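Local coordinates for protein 4-hydroxy-tetrahydrodipicolinate synthase (Thermotoga maritima, PDB 1O5K) that probably catalyses the condensation of pyruvate with aspartate-beta-semialdehyde to 4-hydroxy-tetrahydrodipicolinate, a step of lysine biosynthesis that proceeds through a Schiff base, at residues V17-V22 / V221-P226; G201-T206 / V217-S222; E157-I162 / S187-A192. All blocks are in the same frame, centred on the assembly; numbering follows the deposited sequence.

Contact 1: residues V17-V22 / V221-P226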
ATOM      1  N   VAL A  17     -18.923  23.470   9.850  1.00 24.65           N
ATOM      2  CA  VAL A  17     -17.546  23.721   9.408  1.00 23.96           C
ATOM      3  C   VAL A  17     -16.761  24.425  10.506  1.00 24.16           C
ATOM      4  O   VAL A  17     -17.206  25.471  11.019  1.00 25.52           O
ATOM      5  CB  VAL A  17     -17.504  24.608   8.161  1.00 24.62           C
ATOM      6  CG1 VAL A  17     -16.042  24.875   7.776  1.00 25.83           C
ATOM      7  CG2 VAL A  17     -18.241  23.932   7.045  1.00 27.22           C
ATOM      8  N   GLY A  18     -15.642  23.817  10.875  1.00 25.40           N
ATOM      9  CA  GLY A  18     -14.638  24.390  11.745  1.00 23.99           C
ATOM     10  C   GLY A  18     -13.386  24.586  10.915  1.00 25.27           C
ATOM     11  O   GLY A  18     -12.865  23.634  10.362  1.00 27.08           O
ATOM     12  N   THR A  19     -12.951  25.837  10.762  1.00 25.49           N
ATOM     13  CA  THR A  19     -11.770  26.119   9.921  1.00 24.60           C
ATOM     14  C   THR A  19     -10.476  25.863  10.651  1.00 23.46           C
ATOM     15  O   THR A  19     -10.277  26.393  11.692  1.00 25.19           O
ATOM     16  CB  THR A  19     -11.805  27.541   9.461  1.00 25.38           C
ATOM     17  OG1 THR A  19     -12.952  27.710   8.571  1.00 24.66           O
ATOM     18  CG2 THR A  19     -10.594  27.907   8.608  1.00 29.17           C
ATOM     19  N   ALA A  20      -9.605  25.052  10.059  1.00 23.85           N
ATOM     20  CA  ALA A  20      -8.260  24.830  10.602  1.00 24.89           C
ATOM     21  C   ALA A  20      -7.440  25.968  10.013  1.00 24.14           C
ATOM     22  O   ALA A  20      -6.921  25.897   8.907  1.00 24.98           O
ATOM     23  CB  ALA A  20      -7.732  23.490  10.185  1.00 27.38           C
ATOM     24  N   ILE A  21      -7.355  27.041  10.766  1.00 24.09           N
ATOM     25  CA  ILE A  21      -6.905  28.334  10.209  1.00 24.72           C
ATOM     26  C   ILE A  21      -5.375  28.364  10.176  1.00 25.45           C
ATOM     27  O   ILE A  21      -4.713  27.792  11.048  1.00 22.30           O
ATOM     28  CB  ILE A  21      -7.521  29.499  10.992  1.00 22.87           C
ATOM     29  CG1 ILE A  21      -7.341  30.809  10.206  1.00 24.61           C
ATOM     30  CG2 ILE A  21      -6.953  29.592  12.432  1.00 24.47           C
ATOM     31  CD1 ILE A  21      -8.175  31.963  10.690  1.00 27.65           C
ATOM     32  N   VAL A  22      -4.832  28.915   9.087  1.00 24.97           N
ATOM     33  CA  VAL A  22      -3.389  29.157   8.972  1.00 25.48           C
ATOM     34  C   VAL A  22      -2.883  30.189  10.002  1.00 22.54           C
ATOM     35  O   VAL A  22      -3.643  30.947  10.578  1.00 23.87           O
ATOM     36  CB  VAL A  22      -2.961  29.634   7.562  1.00 26.20           C
ATOM     37  CG1 VAL A  22      -3.369  28.660   6.447  1.00 25.39           C
ATOM     38  CG2 VAL A  22      -3.519  31.020   7.286  1.00 27.27           C
ATOM     39  N   VAL A 221      -9.885  23.798   3.250  1.00 24.94           N
ATOM     40  CA  VAL A 221     -10.499  24.549   2.155  1.00 26.52           C
ATOM     41  C   VAL A 221     -11.280  25.765   2.614  1.00 25.47           C
ATOM     42  O   VAL A 221     -11.345  26.763   1.890  1.00 24.12           O
ATOM     43  CB  VAL A 221     -11.454  23.630   1.273  1.00 30.31           C
ATOM     44  CG1 VAL A 221     -12.082  24.460   0.198  1.00 36.28           C
ATOM     45  CG2 VAL A 221     -10.695  22.467   0.604  1.00 33.83           C
ATOM     46  N   SER A 222     -11.951  25.680   3.767  1.00 23.36           N
ATOM     47  CA  SER A 222     -12.659  26.816   4.269  1.00 23.45           C
ATOM     48  C   SER A 222     -11.804  28.052   4.552  1.00 25.74           C
ATOM     49  O   SER A 222     -12.367  29.141   4.720  1.00 25.40           O
ATOM     50  CB  SER A 222     -13.441  26.464   5.538  1.00 24.02           C
ATOM     51  OG  SER A 222     -12.591  26.017   6.594  1.00 24.16           O
ATOM     52  N   ASN A 223     -10.468  27.923   4.625  1.00 24.35           N
ATOM     53  CA  ASN A 223      -9.639  29.126   4.706  1.00 24.12           C
ATOM     54  C   ASN A 223      -9.900  30.064   3.534  1.00 24.68           C
ATOM     55  O   ASN A 223      -9.902  31.285   3.690  1.00 25.97           O
ATOM     56  CB  ASN A 223      -8.164  28.761   4.709  1.00 24.96           C
ATOM     57  CG  ASN A 223      -7.645  28.359   6.090  1.00 25.74           C
ATOM     58  OD1 ASN A 223      -7.230  29.220   6.893  1.00 24.43           O
ATOM     59  ND2 ASN A 223      -7.604  27.038   6.352  1.00 24.69           N
ATOM     60  N   VAL A 224     -10.094  29.490   2.349  1.00 23.53           N
ATOM     61  CA  VAL A 224     -10.298  30.279   1.151  1.00 24.97           C
ATOM     62  C   VAL A 224     -11.725  30.328   0.691  1.00 23.18           C
ATOM     63  O   VAL A 224     -12.153  31.343   0.139  1.00 23.21           O
ATOM     64  CB  VAL A 224      -9.386  29.835  -0.025  1.00 27.49           C
ATOM     65  CG1 VAL A 224      -7.895  29.994   0.374  1.00 32.11           C
ATOM     66  CG2 VAL A 224      -9.671  28.442  -0.457  1.00 25.22           C
ATOM     67  N   ALA A 225     -12.483  29.258   0.950  1.00 23.77           N
ATOM     68  CA  ALA A 225     -13.861  29.173   0.497  1.00 23.27           C
ATOM     69  C   ALA A 225     -14.815  28.796   1.633  1.00 23.13           C
ATOM     70  O   ALA A 225     -15.478  27.755   1.571  1.00 23.57           O
ATOM     71  CB  ALA A 225     -13.913  28.114  -0.601  1.00 23.76           C
ATOM     72  N   PRO A 226     -14.898  29.632   2.668  1.00 24.78           N
ATOM     73  CA  PRO A 226     -15.705  29.319   3.830  1.00 25.55           C
ATOM     74  C   PRO A 226     -17.180  29.175   3.506  1.00 26.31           C
ATOM     75  O   PRO A 226     -17.816  28.247   3.984  1.00 26.35           O
ATOM     76  CB  PRO A 226     -15.437  30.500   4.781  1.00 24.45           C
ATOM     77  CG  PRO A 226     -15.020  31.605   3.877  1.00 24.27           C
ATOM     78  CD  PRO A 226     -14.194  30.918   2.827  1.00 23.28           C
TER

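Contact 2: residues G201-T206 / V217-S222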
ATOM      1  N   GLY A 201     -11.703  15.066   8.789  1.00 23.05           N
ATOM      2  CA  GLY A 201     -10.411  15.699   8.725  1.00 23.87           C
ATOM      3  C   GLY A 201      -9.904  15.822   7.301  1.00 26.36           C
ATOM      4  O   GLY A 201      -8.789  16.280   7.078  1.00 28.59           O
ATOM      5  N   ASN A 202     -10.737  15.467   6.322  1.00 24.69           N
ATOM      6  CA  ASN A 202     -10.405  15.657   4.928  1.00 25.92           C
ATOM      7  C   ASN A 202     -11.538  16.343   4.210  1.00 25.08           C
ATOM      8  O   ASN A 202     -12.678  15.881   4.238  1.00 23.11           O
ATOM      9  CB  ASN A 202     -10.164  14.318   4.232  1.00 26.86           C
ATOM     10  CG  ASN A 202      -8.904  13.657   4.684  1.00 31.57           C
ATOM     11  OD1 ASN A 202      -7.795  14.174   4.461  1.00 29.93           O
ATOM     12  ND2 ASN A 202      -9.040  12.515   5.280  1.00 29.41           N
ATOM     13  N   ASP A 203     -11.252  17.484   3.620  1.00 25.68           N
ATOM     14  CA  ASP A 203     -12.329  18.197   2.897  1.00 24.04           C
ATOM     15  C   ASP A 203     -13.032  17.314   1.859  1.00 24.44           C
ATOM     16  O   ASP A 203     -14.256  17.334   1.739  1.00 24.91           O
ATOM     17  CB  ASP A 203     -11.777  19.425   2.218  1.00 27.26           C
ATOM     18  CG  ASP A 203     -11.437  20.487   3.224  1.00 33.99           C
ATOM     19  OD1 ASP A 203     -12.327  20.877   3.988  1.00 34.85           O
ATOM     20  OD2 ASP A 203     -10.319  20.939   3.338  1.00 28.69           O
ATOM     21  N   ASP A 204     -12.238  16.550   1.103  1.00 25.80           N
ATOM     22  CA  ASP A 204     -12.809  15.705   0.065  1.00 23.73           C
ATOM     23  C   ASP A 204     -13.475  14.430   0.589  1.00 25.01           C
ATOM     24  O   ASP A 204     -13.939  13.619  -0.196  1.00 26.46           O
ATOM     25  CB  ASP A 204     -11.762  15.390  -1.041  1.00 26.73           C
ATOM     26  CG  ASP A 204     -10.652  14.452  -0.589  1.00 35.54           C
ATOM     27  OD1 ASP A 204     -10.634  13.987   0.587  1.00 30.79           O
ATOM     28  OD2 ASP A 204      -9.724  14.135  -1.383  1.00 32.71           O
ATOM     29  N   ARG A 205     -13.556  14.270   1.899  1.00 23.26           N
ATOM     30  CA  ARG A 205     -14.392  13.168   2.500  1.00 22.31           C
ATOM     31  C   ARG A 205     -15.627  13.699   3.250  1.00 23.18           C
ATOM     32  O   ARG A 205     -16.442  12.915   3.707  1.00 25.88           O
ATOM     33  CB  ARG A 205     -13.563  12.335   3.464  1.00 24.84           C
ATOM     34  CG  ARG A 205     -12.395  11.595   2.788  1.00 26.95           C
ATOM     35  CD  ARG A 205     -12.831  10.460   1.943  1.00 24.80           C
ATOM     36  NE  ARG A 205     -11.761   9.680   1.344  1.00 22.88           N
ATOM     37  CZ  ARG A 205     -11.110   9.996   0.230  1.00 25.52           C
ATOM     38  NH1 ARG A 205     -11.346  11.154  -0.428  1.00 28.23           N
ATOM     39  NH2 ARG A 205     -10.223   9.136  -0.241  1.00 26.96           N
ATOM     40  N   THR A 206     -15.785  15.022   3.348  1.00 23.42           N
ATOM     41  CA  THR A 206     -16.891  15.620   4.144  1.00 21.60           C
ATOM     42  C   THR A 206     -18.259  15.095   3.712  1.00 22.82           C
ATOM     43  O   THR A 206     -19.062  14.656   4.543  1.00 22.37           O
ATOM     44  CB  THR A 206     -16.877  17.125   4.038  1.00 25.45           C
ATOM     45  OG1 THR A 206     -15.600  17.618   4.448  1.00 26.12           O
ATOM     46  CG2 THR A 206     -17.937  17.725   4.993  1.00 25.43           C
ATOM     47  N   VAL A 217     -17.022  19.032   9.329  1.00 22.48           N
ATOM     48  CA  VAL A 217     -15.645  19.024   8.877  1.00 22.98           C
ATOM     49  C   VAL A 217     -14.784  20.045   9.590  1.00 23.52           C
ATOM     50  O   VAL A 217     -15.232  21.137   9.893  1.00 24.00           O
ATOM     51  CB  VAL A 217     -15.520  19.240   7.342  1.00 22.44           C
ATOM     52  CG1 VAL A 217     -16.216  20.552   6.916  1.00 24.97           C
ATOM     53  CG2 VAL A 217     -14.050  19.193   6.838  1.00 23.68           C
ATOM     54  N   ILE A 218     -13.564  19.623   9.928  1.00 21.35           N
ATOM     55  CA  ILE A 218     -12.531  20.538  10.363  1.00 23.79           C
ATOM     56  C   ILE A 218     -11.641  20.705   9.111  1.00 23.85           C
ATOM     57  O   ILE A 218     -10.924  19.783   8.695  1.00 25.20           O
ATOM     58  CB  ILE A 218     -11.790  20.069  11.605  1.00 22.98           C
ATOM     59  CG1 ILE A 218     -12.753  20.088  12.816  1.00 26.80           C
ATOM     60  CG2 ILE A 218     -10.569  21.009  11.818  1.00 25.53           C
ATOM     61  CD1 ILE A 218     -12.219  19.353  14.082  1.00 23.75           C
ATOM     62  N   SER A 219     -11.823  21.875   8.482  1.00 25.07           N
ATOM     63  CA  SER A 219     -11.502  22.114   7.078  1.00 26.21           C
ATOM     64  C   SER A 219     -10.250  22.914   6.837  1.00 24.98           C
ATOM     65  O   SER A 219      -9.956  23.857   7.523  1.00 27.25           O
ATOM     66  CB  SER A 219     -12.670  22.890   6.443  1.00 25.30           C
ATOM     67  OG  SER A 219     -12.465  23.137   5.063  1.00 25.73           O
ATOM     68  N   VAL A 220      -9.574  22.563   5.761  1.00 24.07           N
ATOM     69  CA  VAL A 220      -8.481  23.413   5.200  1.00 20.98           C
ATOM     70  C   VAL A 220      -9.065  24.366   4.126  1.00 22.77           C
ATOM     71  O   VAL A 220      -8.781  25.578   4.069  1.00 24.10           O
ATOM     72  CB  VAL A 220      -7.462  22.525   4.591  1.00 23.17           C
ATOM     73  CG1 VAL A 220      -6.429  23.315   3.768  1.00 27.68           C
ATOM     74  CG2 VAL A 220      -6.734  21.696   5.698  1.00 26.14           C
ATOM     75  N   VAL A 221      -9.885  23.798   3.250  1.00 24.94           N
ATOM     76  CA  VAL A 221     -10.499  24.549   2.155  1.00 26.52           C
ATOM     77  C   VAL A 221     -11.280  25.765   2.614  1.00 25.47           C
ATOM     78  O   VAL A 221     -11.345  26.763   1.890  1.00 24.12           O
ATOM     79  CB  VAL A 221     -11.454  23.630   1.273  1.00 30.31           C
ATOM     80  CG1 VAL A 221     -12.082  24.460   0.198  1.00 36.28           C
ATOM     81  CG2 VAL A 221     -10.695  22.467   0.604  1.00 33.83           C
ATOM     82  N   SER A 222     -11.951  25.680   3.767  1.00 23.36           N
ATOM     83  CA  SER A 222     -12.659  26.816   4.269  1.00 23.45           C
ATOM     84  C   SER A 222     -11.804  28.052   4.552  1.00 25.74           C
ATOM     85  O   SER A 222     -12.367  29.141   4.720  1.00 25.40           O
ATOM     86  CB  SER A 222     -13.441  26.464   5.538  1.00 24.02           C
ATOM     87  OG  SER A 222     -12.591  26.017   6.594  1.00 24.16           O
TER
HETATM   88  O   HOH W   1      -8.964  19.142   6.782  1.00 30.07           O

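Contact 3: residues E157-I162 / S187-A192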
ATOM      1  N   GLU A 157     -12.768   0.793  17.011  1.00 22.25           N
ATOM      2  CA  GLU A 157     -13.115   0.220  18.311  1.00 23.75           C
ATOM      3  C   GLU A 157     -12.439   0.972  19.437  1.00 23.08           C
ATOM      4  O   GLU A 157     -12.974   1.024  20.560  1.00 26.02           O
ATOM      5  CB  GLU A 157     -12.759  -1.262  18.371  1.00 26.67           C
ATOM      6  CG  GLU A 157     -13.227  -2.009  17.119  1.00 38.24           C
ATOM      7  CD  GLU A 157     -12.110  -2.113  16.057  1.00 48.20           C
ATOM      8  OE1 GLU A 157     -11.235  -3.012  16.186  1.00 66.48           O
ATOM      9  OE2 GLU A 157     -12.072  -1.308  15.110  1.00 31.07           O
ATOM     10  N   THR A 158     -11.232   1.469  19.164  1.00 23.93           N
ATOM     11  CA  THR A 158     -10.453   2.225  20.158  1.00 24.33           C
ATOM     12  C   THR A 158     -11.111   3.574  20.331  1.00 21.48           C
ATOM     13  O   THR A 158     -11.327   4.000  21.450  1.00 24.71           O
ATOM     14  CB  THR A 158      -9.006   2.386  19.743  1.00 23.47           C
ATOM     15  OG1 THR A 158      -8.401   1.119  19.570  1.00 21.57           O
ATOM     16  CG2 THR A 158      -8.188   3.062  20.807  1.00 28.15           C
ATOM     17  N   ALA A 159     -11.493   4.232  19.228  1.00 26.82           N
ATOM     18  CA  ALA A 159     -12.257   5.486  19.368  1.00 22.52           C
ATOM     19  C   ALA A 159     -13.553   5.300  20.149  1.00 23.09           C
ATOM     20  O   ALA A 159     -13.926   6.167  20.922  1.00 24.99           O
ATOM     21  CB  ALA A 159     -12.586   6.103  17.994  1.00 25.74           C
ATOM     22  N   ALA A 160     -14.233   4.177  19.948  1.00 22.27           N
ATOM     23  CA  ALA A 160     -15.506   3.910  20.631  1.00 22.52           C
ATOM     24  C   ALA A 160     -15.240   3.713  22.100  1.00 22.66           C
ATOM     25  O   ALA A 160     -16.076   4.031  22.953  1.00 22.71           O
ATOM     26  CB  ALA A 160     -16.193   2.652  20.075  1.00 23.63           C
ATOM     27  N   ARG A 161     -14.105   3.107  22.423  1.00 25.28           N
ATOM     28  CA  ARG A 161     -13.796   2.848  23.848  1.00 23.18           C
ATOM     29  C   ARG A 161     -13.543   4.191  24.573  1.00 23.27           C
ATOM     30  O   ARG A 161     -14.017   4.462  25.689  1.00 23.01           O
ATOM     31  CB  ARG A 161     -12.560   1.973  23.879  1.00 27.14           C
ATOM     32  CG  ARG A 161     -12.173   1.538  25.188  1.00 34.63           C
ATOM     33  CD  ARG A 161     -10.939   0.662  25.131  1.00 37.43           C
ATOM     34  NE  ARG A 161     -10.660   0.254  26.485  1.00 31.29           N
ATOM     35  CZ  ARG A 161      -9.473  -0.066  26.951  1.00 33.86           C
ATOM     36  NH1 ARG A 161      -8.421  -0.092  26.143  1.00 30.73           N
ATOM     37  NH2 ARG A 161      -9.363  -0.405  28.231  1.00 36.53           N
ATOM     38  N   ILE A 162     -12.801   5.047  23.897  1.00 19.58           N
ATOM     39  CA  ILE A 162     -12.595   6.435  24.350  1.00 22.80           C
ATOM     40  C   ILE A 162     -13.900   7.223  24.530  1.00 24.13           C
ATOM     41  O   ILE A 162     -14.114   7.840  25.577  1.00 25.37           O
ATOM     42  CB  ILE A 162     -11.626   7.158  23.369  1.00 22.45           C
ATOM     43  CG1 ILE A 162     -10.197   6.599  23.543  1.00 24.22           C
ATOM     44  CG2 ILE A 162     -11.650   8.692  23.567  1.00 24.71           C
ATOM     45  CD1 ILE A 162      -9.298   6.962  22.416  1.00 29.10           C
ATOM     46  N   SER A 187     -20.184   4.948  13.156  1.00 24.62           N
ATOM     47  CA  SER A 187     -21.141   3.953  13.686  1.00 23.69           C
ATOM     48  C   SER A 187     -20.779   3.570  15.124  1.00 24.28           C
ATOM     49  O   SER A 187     -21.621   3.571  16.030  1.00 24.67           O
ATOM     50  CB  SER A 187     -21.082   2.683  12.825  1.00 24.62           C
ATOM     51  OG  SER A 187     -21.907   1.672  13.424  1.00 36.21           O
ATOM     52  N   LEU A 188     -19.513   3.227  15.343  1.00 23.12           N
ATOM     53  CA  LEU A 188     -19.182   2.607  16.628  1.00 24.35           C
ATOM     54  C   LEU A 188     -19.121   3.646  17.735  1.00 24.18           C
ATOM     55  O   LEU A 188     -19.507   3.354  18.868  1.00 22.70           O
ATOM     56  CB  LEU A 188     -17.877   1.870  16.530  1.00 26.33           C
ATOM     57  CG  LEU A 188     -17.849   0.554  15.753  1.00 25.56           C
ATOM     58  CD1 LEU A 188     -16.521  -0.104  15.991  1.00 29.25           C
ATOM     59  CD2 LEU A 188     -19.001  -0.411  16.175  1.00 30.23           C
ATOM     60  N   THR A 189     -18.583   4.850  17.444  1.00 22.06           N
ATOM     61  CA  THR A 189     -18.495   5.884  18.500  1.00 23.89           C
ATOM     62  C   THR A 189     -19.900   6.347  18.958  1.00 25.23           C
ATOM     63  O   THR A 189     -20.159   6.503  20.154  1.00 25.36           O
ATOM     64  CB  THR A 189     -17.621   7.091  18.129  1.00 25.46           C
ATOM     65  OG1 THR A 189     -18.141   7.739  16.960  1.00 23.81           O
ATOM     66  CG2 THR A 189     -16.168   6.700  17.787  1.00 25.46           C
ATOM     67  N   LYS A 190     -20.823   6.505  18.004  1.00 23.97           N
ATOM     68  CA  LYS A 190     -22.142   6.995  18.321  1.00 24.32           C
ATOM     69  C   LYS A 190     -22.969   5.947  18.967  1.00 21.01           C
ATOM     70  O   LYS A 190     -23.879   6.249  19.725  1.00 22.32           O
ATOM     71  CB  LYS A 190     -22.836   7.544  17.072  1.00 26.30           C
ATOM     72  CG  LYS A 190     -22.219   8.893  16.703  1.00 23.33           C
ATOM     73  CD  LYS A 190     -22.809   9.562  15.477  1.00 28.62           C
ATOM     74  CE  LYS A 190     -22.022  10.839  15.084  1.00 26.92           C
ATOM     75  NZ  LYS A 190     -22.285  12.044  15.984  1.00 24.32           N
ATOM     76  N   GLN A 191     -22.661   4.697  18.683  1.00 22.46           N
ATOM     77  CA  GLN A 191     -23.241   3.603  19.448  1.00 28.12           C
ATOM     78  C   GLN A 191     -22.743   3.587  20.891  1.00 28.51           C
ATOM     79  O   GLN A 191     -23.473   3.158  21.810  1.00 23.38           O
ATOM     80  CB  GLN A 191     -22.916   2.277  18.823  1.00 27.33           C
ATOM     81  CG  GLN A 191     -23.692   1.932  17.592  1.00 36.77           C
ATOM     82  CD  GLN A 191     -23.382   0.486  17.128  1.00 42.07           C
ATOM     83  OE1 GLN A 191     -23.352  -0.441  17.953  1.00 60.29           O
ATOM     84  NE2 GLN A 191     -23.142   0.305  15.818  1.00 49.02           N
ATOM     85  N   ALA A 192     -21.505   3.995  21.117  1.00 25.71           N
ATOM     86  CA  ALA A 192     -20.962   4.017  22.495  1.00 24.80           C
ATOM     87  C   ALA A 192     -21.505   5.223  23.231  1.00 26.96           C
ATOM     88  O   ALA A 192     -21.863   5.130  24.391  1.00 25.85           O
ATOM     89  CB  ALA A 192     -19.480   4.060  22.500  1.00 27.12           C
TER

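Contact 1: residues V17-V22 / V221-P226
The side chains of S222 and N223 fasten the loop that follows strand 216-219 to strand 16-20, where the first and last strands of the TIM barrel come together. From CB the side chain of N223 reaches toward residues 19-22. Its CG passes T19 CG2 at 3.9 Å, and the amide then divides between two backbone groups. On one branch ND2 donates to A20 O (2.9 Å, 166° at the hydrogen); the acceptor lies nearly in the amide plane of N223, although the donor stands well above the plane of the A20 carbonyl. The second N-H of ND2 is taken by V220 O. On the other branch OD1 lies 3.4 Å from I21 CA and accepts from V22 N at 3.3 Å, tilted from the amide plane. With chi1 at -82°, CG lies beside the backbone N, and a bond on each branch resists rotation of the buried amide. A20, whose carbonyl N223 holds, has its side chain about 4 Å from those of T56 and I218, both predicted to bind pyruvate. Farther down the strand V17 CG1 rests 3.8 Å from S222 CB. There the S222 hydroxyl donates to T19, whose OG1 is also bonded to Q42 OE1, and the two hydroxyl oxygens, S222 OG and T19 OG1, stand only 2.6 Å apart.

Contact 2: residues G201-T206 / V217-S222
One buried carboxylate, that of D203, gathers three donors from a single turn of chain at the C-terminal end of strand 216-219, the last strand of the TIM barrel. OD2 of D203 accepts from two successive amides: V220 N, at 3.0 Å, comes in on the syn lone pair with a bent bond (140°), whereas V221 N, at 2.9 Å, arrives almost straight (173°) from above the carboxylate plane. The other oxygen, D203 OD1, takes the hydroxyl of S219, OG at 2.5 Å, on the syn side and 23° out of the carboxylate plane. Such a setting would be expected to stabilise the negative charge and hold the group from rotating. S219 OG also accepts from S222 N, an ST motif that links S219 to the turn it precedes. The three bonds to D203 tie the loop before helix 206-212 to the chain beside I218, a predicted pyruvate-binding residue. A water joins the two segments as well, donating to both G201 O and I218 O. At the start of the helix, T206 OG1 and T206 N bond to D203 O from the same face of its plane, while across the contact that hydroxyl oxygen, T206 OG1, presses against V217 CG2 at 3.3 Å.

Contact 3: residues E157-I162 / S187-A192
Peptide planes are the flat surfaces on which A160 and T189 pack. The methyl of T189 lies squarely over one face of the peptide joining A159 to A160, with CG2 3.8 Å from A160 N. In return A160 CB lies over a face of the peptide joining L188 to T189, 3.6 Å from L188 O. A third peptide, the one that follows A160, is met at its oxygen end instead: A192 CB comes within 3.4 Å of A160 O. Each helix thus sets a small methyl against the backbone of the other, and the backbones come close, with A160 CA 4.2 Å from T189 CA. The remaining contacts are apolar. A159 CB touches T189 CG2 at 3.6 Å, and A160 CB also touches L188 CB and, one turn on, A192 CB. T189 splits its two branches: its hydroxyl, at chi1 60°, stands between backbone N and carbonyl carbon and bonds to T185 O one turn earlier, which leaves CG2 turned to the other helix. At the exposed margin, L188 CD1 runs alongside E157 CG at 4.0 Å; the glutamate bends at chi2, and it is the aliphatic part of its chain that makes the contact. No hydrogen bond crosses the interface. The two segments run nearly parallel, 20° apart with axes 8.0 Å from each other, as expected for consecutive helices on the outside of a TIM barrel. Helix 156-165 comes after strand 141-144 and the short helix 147-150, and strand 169-171 separates it from helix 179-192. Among the loops, A159 touches V154 and I172, and T189 touches F196 and V198; helix 123-134 packs on helix 156-165, Y127 and Y130 against I162.

Contacts 1 and 2 lie in the barrel core, about 8 Å apart between centres, and share V221 and S222. They meet directly where strands 16-20 and 216-219 pair, G18 O lying 2.8 Å from S219 N and A20 N 2.8 Å from S219 O. Each combines backbone bonds to one planar group, an amide in contact 1 and a carboxylate in contact 2, with a bond from a serine hydroxyl. Contact 3 belongs to the outer helical layer, partly buried, with its centre about 27 Å from that of contact 1 and about 22 Å from that of contact 2. Methyls against peptides replace hydrogen bonds there, and it touches neither of the others.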